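Local coordinates for flagellar hook protein FlgE (PDB 5AY6) that builds the bacterial flagellar hook, the curved segment that probably acts as a universal joint passing motor torque to the filament, at residues 239-251 against 267-281. Numbering follows the deposited sequence.
Sequences SPTAITIKSSGYI and TWADALGIDEQEVQI
Strand 242-245 runs antiparallel to strand 277-281, their axes 4.6 Å apart, and Ile243 and Ile245 each exchange two backbone hydrogen bonds with Val279 and Gln277 respectively. Just before strand 242-245, Thr241 OG1 donates to Ile281 O (2.6 Å). Ile243 and Ile281 meet through their CD1 methyls on the sheet face that carries Ile245 and Val279. Chi1 of Ile245 (-57°) keeps CG1 beside the backbone N and leaves CG2 trans to it, over the five-membered ring of Trp268, a CH-pi contact of 3.5 Å from CG2 to the ring centroid, while CD1 of Ile245 lies against CZ2 and CH2. Ile274 CD1 lies on the opposite face of the indole, towards the rim. Cutting Trp268 back to an alanine would probably leave Ile245 CG2 and Ile274 CD1 facing a gap, without the indole that lies between them. Within the D2-family part of the hook protein, strand 242-245 is an edge strand, within this chain, of a mixed sheet, paired with strand 277-291, and the chain beyond it is clasped by the loop before that partner. Trp268 N donates a hydrogen bond to Lys246 O (3.0 Å). Ser248 lies in the type II turn 247-250; its OG donates to Ala269 O (2.8 Å) and accepts from Ile274 N (3.1 Å), while its own N donates to Ile274 O. Two kinks in the Lys246 chain, at chi2 and chi3, lay CE over the centre of the Tyr250 ring and bring NZ to Glu276 OE1, a 3.0 Å salt bridge reached from above the carboxylate plane.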
# COMPACT_ATOMS: atom_id res chain seq x y z
N SER A 239 18.12 11.86 -4.29
CA SER A 239 19.30 11.04 -4.51
C SER A 239 20.48 11.76 -3.84
O SER A 239 20.80 12.89 -4.21
CB SER A 239 19.56 10.81 -6.00
OG SER A 239 20.55 9.82 -6.19
N PRO A 240 21.10 11.12 -2.83
CA PRO A 240 20.73 9.81 -2.27
C PRO A 240 19.39 9.86 -1.54
O PRO A 240 18.92 10.94 -1.20
CB PRO A 240 21.87 9.52 -1.29
CG PRO A 240 22.33 10.87 -0.87
CD PRO A 240 22.22 11.73 -2.09
N THR A 241 18.78 8.69 -1.33
CA THR A 241 17.48 8.62 -0.67
C THR A 241 17.53 9.28 0.69
O THR A 241 18.37 8.95 1.53
CB THR A 241 17.01 7.16 -0.51
OG1 THR A 241 18.04 6.40 0.14
CG2 THR A 241 16.70 6.55 -1.87
N ALA A 242 16.62 10.23 0.90
CA ALA A 242 16.61 11.01 2.13
C ALA A 242 15.21 11.51 2.46
O ALA A 242 14.32 11.48 1.61
CB ALA A 242 17.58 12.18 2.02
N ILE A 243 15.02 11.94 3.70
CA ILE A 243 13.83 12.68 4.08
C ILE A 243 14.24 13.98 4.74
O ILE A 243 15.34 14.07 5.29
CB ILE A 243 12.92 11.89 5.05
CG1 ILE A 243 13.71 11.45 6.28
CG2 ILE A 243 12.30 10.68 4.36
CD1 ILE A 243 12.88 10.75 7.33
N THR A 244 13.38 14.98 4.67
CA THR A 244 13.58 16.22 5.41
C THR A 244 12.36 16.50 6.28
O THR A 244 11.25 16.60 5.78
CB THR A 244 13.84 17.43 4.49
OG1 THR A 244 15.01 17.20 3.69
CG2 THR A 244 14.04 18.70 5.31
N ILE A 245 12.58 16.62 7.59
CA ILE A 245 11.54 17.05 8.50
C ILE A 245 11.81 18.50 8.86
O ILE A 245 12.90 18.83 9.32
CB ILE A 245 11.49 16.18 9.78
CG1 ILE A 245 11.29 14.71 9.40
CG2 ILE A 245 10.38 16.65 10.70
CD1 ILE A 245 11.28 13.77 10.59
N LYS A 246 10.84 19.38 8.62
CA LYS A 246 11.07 20.81 8.79
C LYS A 246 11.12 21.18 10.26
O LYS A 246 10.60 20.47 11.11
CB LYS A 246 10.00 21.63 8.07
CG LYS A 246 9.84 21.26 6.61
CD LYS A 246 11.13 21.43 5.83
CE LYS A 246 11.28 22.84 5.29
NZ LYS A 246 12.49 22.99 4.43
N SER A 247 11.77 22.32 10.53
CA SER A 247 11.93 22.85 11.87
C SER A 247 10.60 23.04 12.58
O SER A 247 9.56 23.21 11.94
CB SER A 247 12.66 24.20 11.81
OG SER A 247 12.77 24.80 13.08
N SER A 248 10.62 22.99 13.91
CA SER A 248 9.48 23.44 14.68
C SER A 248 9.16 24.85 14.21
O SER A 248 10.07 25.66 13.99
CB SER A 248 9.78 23.42 16.18
OG SER A 248 10.00 22.09 16.64
N GLY A 249 7.88 25.13 13.99
CA GLY A 249 7.46 26.46 13.60
C GLY A 249 7.66 26.82 12.14
O GLY A 249 7.40 27.96 11.75
N TYR A 250 8.11 25.87 11.31
CA TYR A 250 8.27 26.15 9.89
C TYR A 250 6.92 26.42 9.23
O TYR A 250 5.99 25.62 9.36
CB TYR A 250 8.96 25.01 9.14
CG TYR A 250 9.00 25.24 7.64
CD1 TYR A 250 9.89 26.15 7.08
CD2 TYR A 250 8.13 24.57 6.79
CE1 TYR A 250 9.93 26.37 5.71
CE2 TYR A 250 8.15 24.79 5.42
CZ TYR A 250 9.05 25.70 4.88
OH TYR A 250 9.07 25.92 3.53
N ILE A 251 6.84 27.53 8.51
CA ILE A 251 5.67 27.84 7.69
C ILE A 251 6.06 27.91 6.21
O ILE A 251 6.93 28.68 5.82
CB ILE A 251 5.04 29.18 8.12
CG1 ILE A 251 4.51 29.06 9.55
CG2 ILE A 251 3.92 29.56 7.16
CD1 ILE A 251 4.01 30.36 10.15
N THR A 267 6.64 18.35 9.61
CA THR A 267 7.16 19.48 10.37
C THR A 267 7.15 19.11 11.85
O THR A 267 6.12 18.67 12.36
CB THR A 267 6.31 20.75 10.12
OG1 THR A 267 6.21 21.01 8.71
CG2 THR A 267 6.90 21.95 10.83
N TRP A 268 8.28 19.27 12.53
CA TRP A 268 8.40 18.95 13.96
C TRP A 268 7.36 19.69 14.79
O TRP A 268 7.06 20.85 14.53
CB TRP A 268 9.79 19.29 14.49
CG TRP A 268 10.92 18.42 14.02
CD1 TRP A 268 12.07 18.84 13.40
CD2 TRP A 268 11.02 17.00 14.14
NE1 TRP A 268 12.87 17.76 13.13
CE2 TRP A 268 12.26 16.62 13.58
CE3 TRP A 268 10.20 16.01 14.68
CZ2 TRP A 268 12.68 15.29 13.53
CZ3 TRP A 268 10.62 14.69 14.63
CH2 TRP A 268 11.85 14.34 14.06
N ALA A 269 6.81 19.02 15.79
CA ALA A 269 5.86 19.65 16.70
C ALA A 269 6.48 20.88 17.33
O ALA A 269 7.67 20.89 17.67
CB ALA A 269 5.41 18.67 17.77
N ASP A 270 5.69 21.94 17.46
CA ASP A 270 6.14 23.18 18.11
C ASP A 270 6.84 22.97 19.44
O ASP A 270 7.89 23.56 19.71
CB ASP A 270 4.95 24.10 18.34
CG ASP A 270 5.34 25.38 19.06
OD1 ASP A 270 6.37 26.00 18.69
OD2 ASP A 270 4.65 25.76 20.03
N ALA A 271 6.22 22.15 20.29
CA ALA A 271 6.69 21.92 21.66
C ALA A 271 8.12 21.40 21.72
O ALA A 271 8.86 21.70 22.66
CB ALA A 271 5.76 20.95 22.37
N LEU A 272 8.52 20.62 20.72
CA LEU A 272 9.87 20.06 20.69
C LEU A 272 10.91 21.16 20.49
O LEU A 272 12.01 21.08 21.04
CB LEU A 272 9.99 19.00 19.58
CG LEU A 272 9.00 17.84 19.67
CD1 LEU A 272 9.09 16.95 18.44
CD2 LEU A 272 9.23 17.03 20.94
N GLY A 273 10.55 22.18 19.72
CA GLY A 273 11.41 23.34 19.51
C GLY A 273 12.76 23.00 18.90
O GLY A 273 13.78 23.58 19.27
N ILE A 274 12.76 22.06 17.96
CA ILE A 274 13.99 21.55 17.36
C ILE A 274 14.12 21.95 15.89
O ILE A 274 13.14 22.35 15.26
CB ILE A 274 14.08 20.02 17.48
CG1 ILE A 274 12.83 19.37 16.89
CG2 ILE A 274 14.25 19.61 18.93
CD1 ILE A 274 12.82 17.85 16.98
N ASP A 275 15.34 21.83 15.37
CA ASP A 275 15.68 22.29 14.02
C ASP A 275 15.25 21.34 12.92
O ASP A 275 14.94 20.18 13.16
CB ASP A 275 17.19 22.52 13.90
CG ASP A 275 17.69 23.60 14.83
OD1 ASP A 275 16.92 24.53 15.14
OD2 ASP A 275 18.87 23.52 15.25
N GLU A 276 15.25 21.86 11.69
CA GLU A 276 15.07 21.05 10.50
C GLU A 276 16.03 19.87 10.54
O GLU A 276 17.19 20.03 10.93
CB GLU A 276 15.28 21.88 9.24
CG GLU A 276 15.37 21.08 7.96
CD GLU A 276 15.43 21.97 6.74
OE1 GLU A 276 14.58 22.88 6.64
OE2 GLU A 276 16.32 21.78 5.88
N GLN A 277 15.55 18.70 10.15
CA GLN A 277 16.37 17.50 10.19
C GLN A 277 16.32 16.74 8.87
O GLN A 277 15.39 15.98 8.61
CB GLN A 277 15.94 16.60 11.34
CG GLN A 277 16.88 15.42 11.58
CD GLN A 277 17.17 15.18 13.05
OE1 GLN A 277 16.50 15.73 13.93
NE2 GLN A 277 18.18 14.36 13.33
N GLU A 278 17.33 16.96 8.04
CA GLU A 278 17.49 16.23 6.79
C GLU A 278 18.32 14.99 7.07
O GLU A 278 19.44 15.09 7.58
CB GLU A 278 18.14 17.11 5.72
CG GLU A 278 18.33 16.45 4.37
CD GLU A 278 18.96 17.38 3.35
OE1 GLU A 278 19.33 18.51 3.73
OE2 GLU A 278 19.09 16.98 2.18
N VAL A 279 17.77 13.82 6.76
CA VAL A 279 18.43 12.56 7.06
C VAL A 279 18.51 11.64 5.84
O VAL A 279 17.50 11.25 5.27
CB VAL A 279 17.71 11.80 8.19
CG1 VAL A 279 18.60 10.67 8.69
CG2 VAL A 279 17.37 12.73 9.33
N GLN A 280 19.73 11.30 5.44
CA GLN A 280 19.91 10.29 4.42
C GLN A 280 19.54 8.93 5.00
O GLN A 280 19.97 8.58 6.11
CB GLN A 280 21.35 10.28 3.90
CG GLN A 280 21.64 9.13 2.97
CD GLN A 280 23.00 9.21 2.32
OE1 GLN A 280 23.67 10.24 2.40
NE2 GLN A 280 23.42 8.14 1.67
N ILE A 281 18.74 8.17 4.27
CA ILE A 281 18.36 6.84 4.73
C ILE A 281 18.81 5.81 3.71
O ILE A 281 18.24 5.68 2.63
CB ILE A 281 16.84 6.73 4.96
CG1 ILE A 281 16.43 7.72 6.06
CG2 ILE A 281 16.45 5.30 5.34
CD1 ILE A 281 14.94 7.82 6.28
O HOH W 1 21.04 6.39 0.62
O HOH W 2 12.68 23.91 8.16
O HOH W 3 15.20 26.04 13.77
O HOH W 4 5.90 23.22 14.37
O HOH W 5 4.98 23.53 7.77